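Local coordinates for protein profilin-2 (Acanthamoeba castellanii, PDB 2ACG) that binds monomeric actin, restraining or promoting its polymerization according to concentration, and binds PIP2, so limiting the formation of IP3 and DG, at residues A20-D25 and K93-G98; F60-T65 and A84-V89; T53-N58 and I70-R75. All coordinates share one frame; numbering follows the deposited sequence.

Interaction 1 of 3, residues A20-D25 and K93-G98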
loop_
_atom_site.group_PDB
_atom_site.type_symbol
_atom_site.label_atom_id
_atom_site.label_comp_id
_atom_site.label_asym_id
_atom_site.label_seq_id
_atom_site.Cartn_x
_atom_site.Cartn_y
_atom_site.Cartn_z
ATOM N N ALA A 20 0.788 -1.230 -6.260
ATOM C CA ALA A 20 2.061 -0.573 -6.600
ATOM C C ALA A 20 3.109 -0.969 -5.562
ATOM O O ALA A 20 2.780 -1.548 -4.519
ATOM C CB ALA A 20 1.839 0.939 -6.613
ATOM N N ILE A 21 4.343 -0.690 -5.880
ATOM C CA ILE A 21 5.524 -0.933 -5.058
ATOM C C ILE A 21 6.315 0.385 -5.165
ATOM O O ILE A 21 6.790 0.690 -6.271
ATOM C CB ILE A 21 6.355 -2.177 -5.460
ATOM C CG1 ILE A 21 5.504 -3.482 -5.448
ATOM C CG2 ILE A 21 7.608 -2.420 -4.544
ATOM C CD1 ILE A 21 6.306 -4.676 -6.069
ATOM N N ILE A 22 6.349 1.117 -4.092
ATOM C CA ILE A 22 7.042 2.417 -3.975
ATOM C C ILE A 22 8.397 2.205 -3.314
ATOM O O ILE A 22 8.615 1.165 -2.658
ATOM C CB ILE A 22 6.121 3.354 -3.114
ATOM C CG1 ILE A 22 5.597 4.533 -3.933
ATOM C CG2 ILE A 22 6.645 3.760 -1.732
ATOM C CD1 ILE A 22 4.440 4.098 -4.868
ATOM N N GLY A 23 9.276 3.145 -3.491
ATOM C CA GLY A 23 10.630 3.144 -2.866
ATOM C C GLY A 23 10.449 3.928 -1.561
ATOM O O GLY A 23 9.444 4.625 -1.432
ATOM N N HIS A 24 11.396 3.842 -0.626
ATOM C CA HIS A 24 11.196 4.546 0.650
ATOM C C HIS A 24 11.092 6.049 0.493
ATOM O O HIS A 24 10.655 6.715 1.449
ATOM C CB HIS A 24 12.143 4.277 1.814
ATOM C CG HIS A 24 11.884 2.970 2.492
ATOM N ND1 HIS A 24 12.750 2.384 3.366
ATOM C CD2 HIS A 24 10.854 2.118 2.317
ATOM C CE1 HIS A 24 12.243 1.218 3.755
ATOM N NE2 HIS A 24 11.100 1.043 3.135
ATOM N N ASP A 25 11.472 6.493 -0.673
ATOM C CA ASP A 25 11.467 7.893 -1.108
ATOM C C ASP A 25 10.118 8.312 -1.684
ATOM O O ASP A 25 9.773 9.525 -1.663
ATOM C CB ASP A 25 12.662 8.068 -2.064
ATOM C CG ASP A 25 12.620 7.156 -3.275
ATOM O OD1 ASP A 25 11.996 6.074 -3.297
ATOM O OD2 ASP A 25 13.236 7.547 -4.307
ATOM N N LYS A 93 13.336 -2.195 2.065
ATOM C CA LYS A 93 13.698 -1.268 0.979
ATOM C C LYS A 93 12.560 -0.673 0.190
ATOM O O LYS A 93 12.803 0.287 -0.585
ATOM C CB LYS A 93 14.608 -2.013 -0.013
ATOM C CG LYS A 93 16.091 -1.917 0.339
ATOM C CD LYS A 93 16.907 -2.910 -0.475
ATOM C CE LYS A 93 18.402 -2.779 -0.222
ATOM N NZ LYS A 93 18.656 -2.962 1.227
ATOM N N ALA A 94 11.371 -1.208 0.325
ATOM C CA ALA A 94 10.192 -0.774 -0.450
ATOM C C ALA A 94 9.011 -0.464 0.444
ATOM O O ALA A 94 9.166 -0.319 1.657
ATOM C CB ALA A 94 9.871 -1.983 -1.359
ATOM N N ILE A 95 7.836 -0.357 -0.118
ATOM C CA ILE A 95 6.552 -0.113 0.496
ATOM C C ILE A 95 5.473 -0.709 -0.440
ATOM O O ILE A 95 5.334 -0.179 -1.546
ATOM C CB ILE A 95 6.210 1.385 0.777
ATOM C CG1 ILE A 95 7.222 2.113 1.698
ATOM C CG2 ILE A 95 4.774 1.513 1.389
ATOM C CD1 ILE A 95 6.912 3.631 1.901
ATOM N N LEU A 96 4.798 -1.742 -0.010
ATOM C CA LEU A 96 3.726 -2.394 -0.808
ATOM C C LEU A 96 2.427 -1.622 -0.554
ATOM O O LEU A 96 2.213 -1.144 0.576
ATOM C CB LEU A 96 3.575 -3.852 -0.424
ATOM C CG LEU A 96 4.812 -4.626 -0.045
ATOM C CD1 LEU A 96 4.478 -6.106 0.075
ATOM C CD2 LEU A 96 5.890 -4.388 -1.087
ATOM N N ILE A 97 1.621 -1.591 -1.575
ATOM C CA ILE A 97 0.358 -0.881 -1.610
ATOM C C ILE A 97 -0.623 -1.639 -2.522
ATOM O O ILE A 97 -0.257 -1.798 -3.698
ATOM C CB ILE A 97 0.511 0.515 -2.322
ATOM C CG1 ILE A 97 1.558 1.444 -1.698
ATOM C CG2 ILE A 97 -0.877 1.218 -2.489
ATOM C CD1 ILE A 97 1.564 2.857 -2.356
ATOM N N GLY A 98 -1.752 -1.973 -1.952
ATOM C CA GLY A 98 -2.802 -2.681 -2.702
ATOM C C GLY A 98 -4.143 -2.079 -2.283
ATOM O O GLY A 98 -4.381 -1.956 -1.077
HETATM O O HOH W 1 14.141 2.406 -0.791
#
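Ile22 and Ile95 face each other across two antiparallel strands, 20-23 and 94-98, and their side chains meet closely. The CG2 methyl of Ile22 presses against Ile95 CB at 3.5 Å and also meets CD1 of the same residue, while its other branch runs out to Ile97, CD1 to CD1 at 4.0 Å. Beneath these side chains the pair is hydrogen-bonded: Ile22 N gives a straight bond to Ile95 O (3.0 Å, 165°), whereas the return bond from Ile95 N is weak. Ala20 and Ile97 form the next hydrogen-bonded pair, with Ala20 N 2.8 Å from Ile97 O. Between them lies the non-hydrogen-bonded pair Ile21 and Leu96, whose side chains occupy the other face; Ile21 CG2 also touches Ala94 CB at 3.9 Å.

Past Gly23, the His24 ring folds back over the partner segment. CG beside the backbone N (chi1 -76°) turns the ring toward 93-94, where NE2 makes a weak bond to Ala94 O (2.8 Å, bent at 120°) and another to Thr91 O. A water bridges His24 N and Lys93 O.

Ala20 and Ile97 meet Phe35 and Ile22 meets Val37, both in loop. In this antiparallel sheet of the profilin fold, strands 28-31 and 84-90 flank the pair, and on the opposite face Ile21 packs on helix 2-7 and Leu96 on helix 106-123, about 8 Å from the side chain of the actin-binding site Lys115.

Interaction 2 of 3, residues F60-T65 and A84-V89; sequences FELAGT and AGVITV
Phe60 and Leu62 project from the same side of strand 60-62 and meet Val86, which points back at them from strand 84-89. The phenyl ring reaches Val86 with its far end: CZ lies 3.6 Å and CE2 3.8 Å from Val86 CG1, the methyl approaching obliquely to the ring plane. Phe60 CG sits between the backbone N and the carbonyl carbon (chi1 73°), a rotamer that extends the ring toward the other strand. Val86 offers both of its branches. CG1 meets the ring and also lies 4.1 Å from Leu62 CD2, while CG2, anti to its backbone N, meets Leu62 CD2 at 4.0 Å, the leucine and valine side chains crossing at about a right angle.

The two strands are themselves nearly perpendicular, at 93° with axes 9.7 Å apart, and are joined by side chains alone. Both belong to the antiparallel sheet of the profilin fold, and strands 65-69 and 76-81 lie between them in its order. A type I' turn from Leu62 to Thr65 leads the first strand into its hairpin partner.

Leu62 also turns its other methyl, CD1, to the edge of the Phe60 ring, in its plane. Thr88 adds its CG2 methyl at the margin, 4.3 Å from Phe60 CZ, while its hydroxyl is hydrogen-bonded to Val77 O. Ile97 of the adjacent strand touches both Leu62 and Val86.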
loop_
_atom_site.group_PDB
_atom_site.type_symbol
_atom_site.label_atom_id
_atom_site.label_comp_id
_atom_site.label_asym_id
_atom_site.label_seq_id
_atom_site.Cartn_x
_atom_site.Cartn_y
_atom_site.Cartn_z
ATOM N N PHE A 60 -4.953 10.432 4.655
ATOM C CA PHE A 60 -3.887 10.416 3.625
ATOM C C PHE A 60 -4.508 10.199 2.241
ATOM O O PHE A 60 -5.597 9.614 2.124
ATOM C CB PHE A 60 -2.828 9.389 3.950
ATOM C CG PHE A 60 -3.089 7.926 3.799
ATOM C CD1 PHE A 60 -3.620 7.193 4.859
ATOM C CD2 PHE A 60 -2.761 7.264 2.624
ATOM C CE1 PHE A 60 -3.835 5.829 4.752
ATOM C CE2 PHE A 60 -2.957 5.883 2.461
ATOM C CZ PHE A 60 -3.506 5.161 3.542
ATOM N N GLU A 61 -3.794 10.674 1.229
ATOM C CA GLU A 61 -4.240 10.530 -0.146
ATOM C C GLU A 61 -3.344 9.581 -0.946
ATOM O O GLU A 61 -2.136 9.478 -0.748
ATOM C CB GLU A 61 -4.276 11.821 -0.947
ATOM C CG GLU A 61 -5.222 12.910 -0.486
ATOM C CD GLU A 61 -5.019 14.251 -1.144
ATOM O OE1 GLU A 61 -4.574 14.127 -2.315
ATOM O OE2 GLU A 61 -5.254 15.298 -0.555
ATOM N N LEU A 62 -4.001 8.923 -1.864
ATOM C CA LEU A 62 -3.345 8.001 -2.784
ATOM C C LEU A 62 -4.163 8.076 -4.081
ATOM O O LEU A 62 -5.371 7.797 -4.100
ATOM C CB LEU A 62 -3.170 6.630 -2.194
ATOM C CG LEU A 62 -1.837 6.150 -1.676
ATOM C CD1 LEU A 62 -1.217 7.076 -0.668
ATOM C CD2 LEU A 62 -2.075 4.795 -0.999
ATOM N N ALA A 63 -3.447 8.455 -5.117
ATOM C CA ALA A 63 -4.044 8.568 -6.458
ATOM C C ALA A 63 -5.360 9.322 -6.446
ATOM O O ALA A 63 -6.327 8.908 -7.099
ATOM C CB ALA A 63 -4.174 7.195 -7.100
ATOM N N GLY A 64 -5.418 10.437 -5.728
ATOM C CA GLY A 64 -6.632 11.255 -5.692
ATOM C C GLY A 64 -7.650 10.892 -4.659
ATOM O O GLY A 64 -8.564 11.721 -4.382
ATOM N N THR A 65 -7.558 9.720 -4.061
ATOM C CA THR A 65 -8.523 9.327 -3.014
ATOM C C THR A 65 -7.982 9.633 -1.624
ATOM O O THR A 65 -6.836 9.372 -1.280
ATOM C CB THR A 65 -9.028 7.847 -3.105
ATOM O OG1 THR A 65 -9.493 7.635 -4.481
ATOM C CG2 THR A 65 -10.185 7.583 -2.134
ATOM N N ALA A 84 -14.411 0.383 0.896
ATOM C CA ALA A 84 -13.201 0.106 0.080
ATOM C C ALA A 84 -12.029 0.759 0.816
ATOM O O ALA A 84 -12.276 1.567 1.747
ATOM C CB ALA A 84 -13.343 0.658 -1.322
ATOM N N GLY A 85 -10.810 0.451 0.423
ATOM C CA GLY A 85 -9.668 1.085 1.160
ATOM C C GLY A 85 -8.351 0.562 0.626
ATOM O O GLY A 85 -8.364 -0.131 -0.400
ATOM N N VAL A 86 -7.283 0.869 1.353
ATOM C CA VAL A 86 -5.927 0.466 0.946
ATOM C C VAL A 86 -5.087 -0.072 2.104
ATOM O O VAL A 86 -5.144 0.412 3.243
ATOM C CB VAL A 86 -5.310 1.723 0.259
ATOM C CG1 VAL A 86 -4.807 2.752 1.255
ATOM C CG2 VAL A 86 -4.263 1.402 -0.793
ATOM N N ILE A 87 -4.263 -1.066 1.761
ATOM C CA ILE A 87 -3.343 -1.721 2.685
ATOM C C ILE A 87 -1.931 -1.277 2.286
ATOM O O ILE A 87 -1.625 -1.481 1.095
ATOM C CB ILE A 87 -3.437 -3.286 2.643
ATOM C CG1 ILE A 87 -4.875 -3.791 2.820
ATOM C CG2 ILE A 87 -2.494 -3.960 3.673
ATOM C CD1 ILE A 87 -5.694 -3.183 3.992
ATOM N N THR A 88 -1.165 -0.703 3.187
ATOM C CA THR A 88 0.212 -0.286 2.806
ATOM C C THR A 88 1.170 -0.951 3.810
ATOM O O THR A 88 0.922 -0.760 5.002
ATOM C CB THR A 88 0.373 1.278 2.900
ATOM O OG1 THR A 88 0.483 1.547 4.344
ATOM C CG2 THR A 88 -0.765 2.082 2.274
ATOM N N VAL A 89 2.187 -1.636 3.355
ATOM C CA VAL A 89 3.165 -2.327 4.172
ATOM C C VAL A 89 4.608 -2.028 3.816
ATOM O O VAL A 89 5.097 -2.276 2.706
ATOM C CB VAL A 89 2.868 -3.842 4.086
ATOM C CG1 VAL A 89 3.870 -4.702 4.821
ATOM C CG2 VAL A 89 1.433 -4.119 4.514
#

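Interaction 3 of 3, residues T53-N58 and I70-R75; sequences TAIRSN and IRADDR
A short helix, 53-58, lies against the outer part of the profilin sheet where the chain turns a corner at Ile70 and enters the brief strand 71-72. Ile70 and Arg71 both face Tyr78 of strand 76-81, which makes the corner a classic beta bulge.

Arg56 spans most of the gap between the two elements. Its chain bends at chi2 (79°) and is extended at chi3, carrying the guanidinium group beyond Ala72 to the carbonyl of Ile70. On the way, CD and NE pass alongside the Ala72 methyl, with NE 3.9 Å from Ala72 CB, so the last methylene and the first guanidinium nitrogen share one small apolar partner. At the far end NH2 comes to 2.9 Å from Ile70 O, the guanidinium plane standing oblique to both the carbonyl oxygen and the methyl. The other terminal nitrogen, NH1, makes a weak hydrogen bond to Thr69 O, so the head group lies near the carbonyls of Thr69 and Ile70.

One helical position earlier, the buried Ile55 reaches Ala72 by a looser contact, CD1 to CB at 4.4 Å. Both residues also touch Val77 of strand 76-81, so this apolar side of the contact continues into the sheet.

Each partner has its own internal ties. In the helix, Ala54 O accepts both Asn58 N, at 2.9 Å, and Asn58 ND2, at 3.2 Å, the acceptor about 20° out of the amide plane. Beyond the corner, Arg71 and Asp73 form a salt bridge, NH1 to OD2 2.8 Å, and Arg71 makes a cation-pi contact with Tyr78; its side chain is about 9 Å from that of the actin-binding site Lys115. The whole is a short helix packed on a strand carrying a classic beta bulge, at the periphery of the profilin fold.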
loop_
_atom_site.group_PDB
_atom_site.type_symbol
_atom_site.label_atom_id
_atom_site.label_comp_id
_atom_site.label_asym_id
_atom_site.label_seq_id
_atom_site.Cartn_x
_atom_site.Cartn_y
_atom_site.Cartn_z
ATOM N N THR A 53 1.336 10.927 13.117
ATOM C CA THR A 53 0.595 11.994 13.840
ATOM C C THR A 53 -0.373 12.614 12.829
ATOM O O THR A 53 -1.605 12.596 13.009
ATOM C CB THR A 53 1.537 13.008 14.558
ATOM O OG1 THR A 53 2.654 12.232 15.140
ATOM C CG2 THR A 53 0.845 13.848 15.642
ATOM N N ALA A 54 0.226 13.070 11.751
ATOM C CA ALA A 54 -0.393 13.729 10.619
ATOM C C ALA A 54 -1.503 13.017 9.893
ATOM O O ALA A 54 -2.588 13.630 9.684
ATOM C CB ALA A 54 0.712 14.178 9.650
ATOM N N ILE A 55 -1.323 11.786 9.468
ATOM C CA ILE A 55 -2.376 11.063 8.733
ATOM C C ILE A 55 -3.514 10.626 9.639
ATOM O O ILE A 55 -4.684 10.502 9.237
ATOM C CB ILE A 55 -1.717 9.859 7.972
ATOM C CG1 ILE A 55 -1.284 8.784 8.999
ATOM C CG2 ILE A 55 -0.554 10.307 7.064
ATOM C CD1 ILE A 55 -1.237 7.351 8.386
ATOM N N ARG A 56 -3.146 10.349 10.871
ATOM C CA ARG A 56 -4.067 9.895 11.928
ATOM C C ARG A 56 -5.161 10.944 12.090
ATOM O O ARG A 56 -6.318 10.588 12.344
ATOM C CB ARG A 56 -3.333 9.677 13.246
ATOM C CG ARG A 56 -3.777 8.498 14.104
ATOM C CD ARG A 56 -3.218 7.204 13.615
ATOM N NE ARG A 56 -3.908 6.024 14.109
ATOM C CZ ARG A 56 -5.179 5.700 13.858
ATOM N NH1 ARG A 56 -6.001 6.444 13.107
ATOM N NH2 ARG A 56 -5.646 4.562 14.391
ATOM N N SER A 57 -4.786 12.206 11.905
ATOM C CA SER A 57 -5.709 13.327 12.050
ATOM C C SER A 57 -6.311 13.868 10.769
ATOM O O SER A 57 -7.522 14.200 10.761
ATOM C CB SER A 57 -5.064 14.464 12.850
ATOM O OG SER A 57 -4.403 15.385 12.009
ATOM N N ASN A 58 -5.509 13.986 9.723
ATOM C CA ASN A 58 -6.003 14.509 8.435
ATOM C C ASN A 58 -6.449 13.361 7.516
ATOM O O ASN A 58 -7.442 13.478 6.763
ATOM C CB ASN A 58 -5.008 15.467 7.792
ATOM C CG ASN A 58 -4.619 16.719 8.546
ATOM O OD1 ASN A 58 -5.314 17.756 8.573
ATOM N ND2 ASN A 58 -3.433 16.695 9.171
ATOM N N ILE A 70 -7.114 3.857 9.809
ATOM C CA ILE A 70 -7.702 2.825 10.666
ATOM C C ILE A 70 -6.562 2.320 11.622
ATOM O O ILE A 70 -6.665 2.358 12.840
ATOM C CB ILE A 70 -8.092 1.539 9.880
ATOM C CG1 ILE A 70 -9.482 1.509 9.254
ATOM C CG2 ILE A 70 -7.869 0.262 10.763
ATOM C CD1 ILE A 70 -9.566 0.195 8.350
ATOM N N ARG A 71 -5.573 1.782 10.937
ATOM C CA ARG A 71 -4.401 1.180 11.531
ATOM C C ARG A 71 -3.222 2.011 11.027
ATOM O O ARG A 71 -3.391 2.556 9.950
ATOM C CB ARG A 71 -4.133 -0.284 11.204
ATOM C CG ARG A 71 -2.798 -0.792 11.769
ATOM C CD ARG A 71 -2.385 -2.021 11.076
ATOM N NE ARG A 71 -2.697 -3.277 11.726
ATOM C CZ ARG A 71 -1.724 -4.076 12.193
ATOM N NH1 ARG A 71 -0.444 -3.706 12.134
ATOM N NH2 ARG A 71 -2.003 -5.280 12.642
ATOM N N ALA A 72 -2.188 2.010 11.836
ATOM C CA ALA A 72 -1.012 2.830 11.510
ATOM C C ALA A 72 0.105 2.610 12.506
ATOM O O ALA A 72 0.191 3.319 13.517
ATOM C CB ALA A 72 -1.503 4.297 11.546
ATOM N N ASP A 73 0.943 1.626 12.238
ATOM C CA ASP A 73 2.118 1.340 13.072
ATOM C C ASP A 73 3.358 1.779 12.256
ATOM O O ASP A 73 3.234 2.696 11.432
ATOM C CB ASP A 73 2.154 -0.019 13.690
ATOM C CG ASP A 73 1.320 -1.081 13.019
ATOM O OD1 ASP A 73 1.873 -1.693 12.075
ATOM O OD2 ASP A 73 0.179 -1.324 13.460
ATOM N N ASP A 74 4.458 1.119 12.516
ATOM C CA ASP A 74 5.744 1.404 11.901
ATOM C C ASP A 74 6.109 0.387 10.837
ATOM O O ASP A 74 7.267 0.290 10.366
ATOM C CB ASP A 74 6.828 1.573 12.973
ATOM C CG ASP A 74 7.207 0.272 13.644
ATOM O OD1 ASP A 74 6.357 -0.450 14.205
ATOM O OD2 ASP A 74 8.428 -0.016 13.580
ATOM N N ARG A 75 5.077 -0.328 10.452
ATOM C CA ARG A 75 5.205 -1.348 9.407
ATOM C C ARG A 75 3.946 -1.426 8.569
ATOM O O ARG A 75 3.986 -1.807 7.389
ATOM C CB ARG A 75 5.530 -2.712 10.015
ATOM C CG ARG A 75 4.785 -3.833 9.325
ATOM C CD ARG A 75 5.637 -5.023 8.998
ATOM N NE ARG A 75 4.792 -6.110 8.599
ATOM C CZ ARG A 75 4.938 -7.334 8.172
ATOM N NH1 ARG A 75 6.110 -7.935 8.004
ATOM N NH2 ARG A 75 3.805 -7.960 7.830
#

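Interactions 1 and 2 are buried, whereas interaction 3 lies at the surface, its centre about 17 Å from that of interaction 1. All three reach the same sheet. Interaction 1 joins neighbouring strands through backbone bonds, interaction 2 joins non-neighbouring strands through hydrocarbon alone, and interaction 3 sets a helix on a strand corner with a charged side chain on its exposed side. Strands 84-90 and 94-100 connect the first two: Leu96 N lies 2.8 Å from Val89 O and Gly98 O 3.0 Å from Ile87 N, both probably hydrogen-bonded. Helix 53-58 is followed by strand 60-62, and Phe60 CB meets Ile55 CG2 at 4.0 Å, linking interactions 2 and 3.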